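Long-range contact in putative mandelate racemase (Bordetella bronchiseptica, PDB 3OZY), which is of unknown function but, as a magnesium-binding member of the enolase superfamily, probably acts on a sugar-acid substrate: residues Ile266-Arg280 against Ile290-His304. Sequence-based numbering, arbitrary orientation.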
# COMPACT_ATOMS: atom_id res chain seq x y z
N ILE A 266 -5.71 17.23 2.95
CA ILE A 266 -6.52 18.35 3.44
C ILE A 266 -5.78 19.15 4.51
O ILE A 266 -5.78 20.39 4.48
CB ILE A 266 -7.88 17.87 3.96
CG1 ILE A 266 -8.73 17.31 2.81
CG2 ILE A 266 -8.63 19.00 4.69
CD1 ILE A 266 -9.98 16.63 3.26
N ARG A 267 -5.12 18.46 5.43
CA ARG A 267 -4.40 19.12 6.53
C ARG A 267 -3.21 19.93 6.03
O ARG A 267 -2.68 20.80 6.74
CB ARG A 267 -3.94 18.10 7.58
CG ARG A 267 -5.06 17.51 8.39
CD ARG A 267 -4.52 16.59 9.48
NE ARG A 267 -3.77 17.33 10.50
CZ ARG A 267 -2.46 17.20 10.71
NH1 ARG A 267 -1.75 16.36 9.97
NH2 ARG A 267 -1.87 17.92 11.66
N ASN A 268 -2.76 19.62 4.82
CA ASN A 268 -1.68 20.37 4.21
C ASN A 268 -2.14 21.32 3.11
O ASN A 268 -1.32 21.80 2.33
CB ASN A 268 -0.62 19.40 3.70
CG ASN A 268 0.13 18.74 4.84
OD1 ASN A 268 0.99 19.37 5.46
ND2 ASN A 268 -0.20 17.49 5.14
N ASP A 269 -3.44 21.59 3.06
CA ASP A 269 -4.00 22.54 2.09
C ASP A 269 -3.58 22.18 0.66
O ASP A 269 -3.30 23.05 -0.17
CB ASP A 269 -3.59 23.98 2.44
CG ASP A 269 -4.15 24.43 3.79
OD1 ASP A 269 -5.31 24.10 4.09
OD2 ASP A 269 -3.44 25.13 4.53
N ALA A 270 -3.59 20.88 0.37
CA ALA A 270 -2.96 20.37 -0.84
C ALA A 270 -3.94 19.81 -1.87
O ALA A 270 -3.51 19.21 -2.85
CB ALA A 270 -1.92 19.32 -0.47
N ILE A 271 -5.24 20.00 -1.68
CA ILE A 271 -6.19 19.36 -2.60
C ILE A 271 -7.50 20.14 -2.74
O ILE A 271 -8.03 20.65 -1.75
CB ILE A 271 -6.47 17.89 -2.16
CG1 ILE A 271 -7.13 17.06 -3.27
CG2 ILE A 271 -7.26 17.84 -0.83
CD1 ILE A 271 -7.13 15.56 -2.93
N ASP A 272 -8.01 20.22 -3.96
CA ASP A 272 -9.32 20.82 -4.23
C ASP A 272 -10.39 19.77 -4.48
O ASP A 272 -11.54 19.92 -4.06
CB ASP A 272 -9.25 21.75 -5.45
CG ASP A 272 -8.40 22.97 -5.21
OD1 ASP A 272 -8.68 23.73 -4.25
OD2 ASP A 272 -7.45 23.16 -5.98
N VAL A 273 -10.01 18.72 -5.21
CA VAL A 273 -10.94 17.67 -5.60
C VAL A 273 -10.37 16.32 -5.18
O VAL A 273 -9.32 15.90 -5.66
CB VAL A 273 -11.19 17.68 -7.12
CG1 VAL A 273 -12.01 16.46 -7.55
CG2 VAL A 273 -11.87 18.97 -7.56
N LEU A 274 -11.08 15.66 -4.25
CA LEU A 274 -10.71 14.33 -3.81
C LEU A 274 -11.31 13.33 -4.78
O LEU A 274 -12.51 13.39 -5.05
CB LEU A 274 -11.25 14.07 -2.40
CG LEU A 274 -10.63 14.83 -1.22
CD1 LEU A 274 -10.96 16.33 -1.27
CD2 LEU A 274 -11.14 14.21 0.06
N GLN A 275 -10.50 12.41 -5.29
CA GLN A 275 -10.98 11.50 -6.33
C GLN A 275 -11.03 10.04 -5.88
O GLN A 275 -11.01 9.12 -6.70
CB GLN A 275 -10.15 11.66 -7.60
CG GLN A 275 -10.20 13.07 -8.17
CD GLN A 275 -9.44 13.16 -9.46
OE1 GLN A 275 -8.22 12.98 -9.48
NE2 GLN A 275 -10.15 13.43 -10.55
N ALA A 276 -11.15 9.84 -4.57
CA ALA A 276 -11.30 8.49 -4.02
C ALA A 276 -12.38 7.71 -4.77
O ALA A 276 -13.52 8.16 -4.89
CB ALA A 276 -11.65 8.57 -2.54
N ASP A 277 -12.00 6.53 -5.25
CA ASP A 277 -12.86 5.64 -6.03
C ASP A 277 -13.42 4.60 -5.06
O ASP A 277 -12.66 3.95 -4.33
CB ASP A 277 -11.96 4.99 -7.10
CG ASP A 277 -12.70 4.05 -8.05
OD1 ASP A 277 -13.76 3.49 -7.71
OD2 ASP A 277 -12.15 3.82 -9.16
N ALA A 278 -14.73 4.43 -5.03
CA ALA A 278 -15.33 3.41 -4.16
C ALA A 278 -14.72 2.02 -4.35
O ALA A 278 -14.71 1.22 -3.41
CB ALA A 278 -16.83 3.36 -4.35
N SER A 279 -14.25 1.73 -5.56
CA SER A 279 -13.69 0.41 -5.89
C SER A 279 -12.19 0.28 -5.64
O SER A 279 -11.62 -0.79 -5.90
CB SER A 279 -14.01 0.04 -7.34
OG SER A 279 -13.28 0.86 -8.24
N ARG A 280 -11.54 1.35 -5.16
CA ARG A 280 -10.10 1.34 -4.92
C ARG A 280 -9.73 1.77 -3.50
O ARG A 280 -8.86 1.17 -2.88
CB ARG A 280 -9.36 2.26 -5.91
CG ARG A 280 -9.57 1.90 -7.37
CD ARG A 280 -9.07 3.00 -8.32
NE ARG A 280 -7.62 3.12 -8.42
CZ ARG A 280 -6.87 2.40 -9.25
NH1 ARG A 280 -7.44 1.48 -10.03
NH2 ARG A 280 -5.55 2.58 -9.31
N ILE A 290 -15.17 9.59 2.87
CA ILE A 290 -14.29 10.54 2.19
C ILE A 290 -15.10 11.68 1.58
O ILE A 290 -14.71 12.84 1.67
CB ILE A 290 -13.40 9.83 1.16
CG1 ILE A 290 -12.45 8.87 1.87
CG2 ILE A 290 -12.60 10.84 0.35
CD1 ILE A 290 -11.77 7.88 0.95
N SER A 291 -16.24 11.36 0.98
CA SER A 291 -17.10 12.38 0.39
C SER A 291 -17.57 13.37 1.46
O SER A 291 -17.58 14.59 1.25
CB SER A 291 -18.29 11.71 -0.30
OG SER A 291 -19.22 12.68 -0.76
N ALA A 292 -17.97 12.83 2.60
CA ALA A 292 -18.40 13.67 3.72
C ALA A 292 -17.28 14.57 4.22
O ALA A 292 -17.50 15.76 4.47
CB ALA A 292 -18.92 12.80 4.86
N SER A 293 -16.08 14.00 4.33
CA SER A 293 -14.93 14.76 4.82
C SER A 293 -14.53 15.87 3.85
O SER A 293 -14.09 16.94 4.28
CB SER A 293 -13.76 13.82 5.11
OG SER A 293 -14.16 12.81 6.02
N ALA A 294 -14.67 15.62 2.55
CA ALA A 294 -14.42 16.66 1.56
C ALA A 294 -15.39 17.82 1.78
O ALA A 294 -14.99 18.98 1.82
CB ALA A 294 -14.55 16.12 0.15
N ALA A 295 -16.67 17.51 1.94
CA ALA A 295 -17.68 18.55 2.11
C ALA A 295 -17.43 19.37 3.38
O ALA A 295 -17.57 20.60 3.38
CB ALA A 295 -19.08 17.95 2.11
N SER A 296 -17.07 18.70 4.47
CA SER A 296 -16.76 19.39 5.72
C SER A 296 -15.67 20.43 5.53
O SER A 296 -15.70 21.49 6.15
CB SER A 296 -16.33 18.40 6.78
OG SER A 296 -17.46 17.70 7.25
N ALA A 297 -14.70 20.11 4.68
CA ALA A 297 -13.57 21.00 4.44
C ALA A 297 -13.82 22.00 3.32
O ALA A 297 -12.90 22.73 2.93
CB ALA A 297 -12.32 20.16 4.12
N HIS A 298 -15.04 22.03 2.80
CA HIS A 298 -15.42 22.94 1.71
C HIS A 298 -14.67 22.61 0.43
O HIS A 298 -14.35 23.51 -0.37
CB HIS A 298 -15.24 24.40 2.13
CG HIS A 298 -15.99 24.74 3.37
ND1 HIS A 298 -17.32 25.11 3.36
CD2 HIS A 298 -15.63 24.69 4.68
CE1 HIS A 298 -17.73 25.31 4.59
NE2 HIS A 298 -16.73 25.06 5.41
N LEU A 299 -14.41 21.32 0.24
CA LEU A 299 -13.76 20.79 -0.95
C LEU A 299 -14.74 19.87 -1.68
O LEU A 299 -15.84 19.62 -1.20
CB LEU A 299 -12.50 20.02 -0.56
CG LEU A 299 -11.49 20.81 0.28
CD1 LEU A 299 -10.36 19.90 0.74
CD2 LEU A 299 -10.95 22.02 -0.47
N ALA A 300 -14.33 19.35 -2.83
CA ALA A 300 -15.21 18.52 -3.64
C ALA A 300 -14.74 17.07 -3.64
O ALA A 300 -13.55 16.81 -3.52
CB ALA A 300 -15.25 19.05 -5.08
N TRP A 301 -15.69 16.14 -3.75
CA TRP A 301 -15.39 14.74 -4.05
C TRP A 301 -15.99 14.41 -5.40
O TRP A 301 -17.20 14.54 -5.59
CB TRP A 301 -15.97 13.81 -2.98
CG TRP A 301 -15.84 12.35 -3.33
CD1 TRP A 301 -14.68 11.61 -3.37
CD2 TRP A 301 -16.90 11.46 -3.70
NE1 TRP A 301 -14.97 10.31 -3.74
CE2 TRP A 301 -16.32 10.19 -3.94
CE3 TRP A 301 -18.28 11.60 -3.85
CZ2 TRP A 301 -17.07 9.09 -4.33
CZ3 TRP A 301 -19.02 10.50 -4.23
CH2 TRP A 301 -18.42 9.26 -4.47
N ASN A 302 -15.13 14.03 -6.34
CA ASN A 302 -15.51 13.62 -7.70
C ASN A 302 -14.67 12.37 -7.96
O ASN A 302 -13.48 12.48 -8.25
CB ASN A 302 -15.18 14.70 -8.73
CG ASN A 302 -15.93 15.99 -8.50
OD1 ASN A 302 -15.35 16.99 -8.07
ND2 ASN A 302 -17.21 15.99 -8.79
N PRO A 303 -15.27 11.18 -7.83
CA PRO A 303 -14.46 9.96 -7.84
C PRO A 303 -13.86 9.64 -9.20
O PRO A 303 -14.44 9.93 -10.25
CB PRO A 303 -15.47 8.86 -7.48
CG PRO A 303 -16.78 9.42 -7.91
CD PRO A 303 -16.69 10.88 -7.55
N HIS A 304 -12.69 9.01 -9.16
CA HIS A 304 -12.22 8.20 -10.27
C HIS A 304 -13.16 6.98 -10.35
O HIS A 304 -13.60 6.46 -9.32
CB HIS A 304 -10.79 7.76 -9.95
CG HIS A 304 -10.25 6.70 -10.86
ND1 HIS A 304 -10.50 5.36 -10.67
CD2 HIS A 304 -9.44 6.78 -11.94
CE1 HIS A 304 -9.89 4.66 -11.61
NE2 HIS A 304 -9.23 5.50 -12.39
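Leu-274 lays its two methyl branches over the inner side of helix 284-296, with CD2 3.7 Å from CG2 of Ile-290 and CD1 3.9 Å from CB of Ala-294. Its CG lies beside the backbone N and opposite the carbonyl carbon (chi1 -69°), a setting in which the fork straddles Ala-294 CB. Ile-290 sends CD1 to Ala-276 CB, while at the other end Leu-299 and Ile-266 lie alongside each other, running opposite ways, with Leu-299 CD1 3.7 Å from Ile-266 CG1. The strands pair in parallel: Ala-300 N bonds to Asp-272 O, Leu-274 N to Ala-300 O, and Asn-302 N to Leu-274 O. Past the strands the register slips by one residue, and His-304 N bonds to Gln-275 O from above the carbonyl plane. Trp-301 turns its indole edge to the backbone, and NE1 reaches Ala-276 O at 2.8 Å, in the carbonyl plane and on a lone pair. Ser-291 CB lies against one ring face near its rim and Pro-303 CD over the centre of the other; these contacts and the N-H bond fix the indole. His-304 ND1 donates to Asp-277 OD2 at 2.7 Å, on the anti side of the carboxylate and nearly in the imidazole plane; the two flat groups stand 46° apart. Ser-279 N and OG reach Asp-277 OD1 from one face, the former closing an Asx turn, and Asn-315 ND2 is a further donor. These bonds should limit rotation of the carboxylate, which is placed to orient the histidine, whose side chain lies about 4 Å from a bound magnesium ion. The whole is a beta-alpha-beta unit of the enolase-superfamily barrel: strand 273-274 runs between strands 249-252 and 300-301, helix 284-296 makes the crossover, and helices 258-267 and 309-321 pack on Leu-274 and Trp-301 respectively.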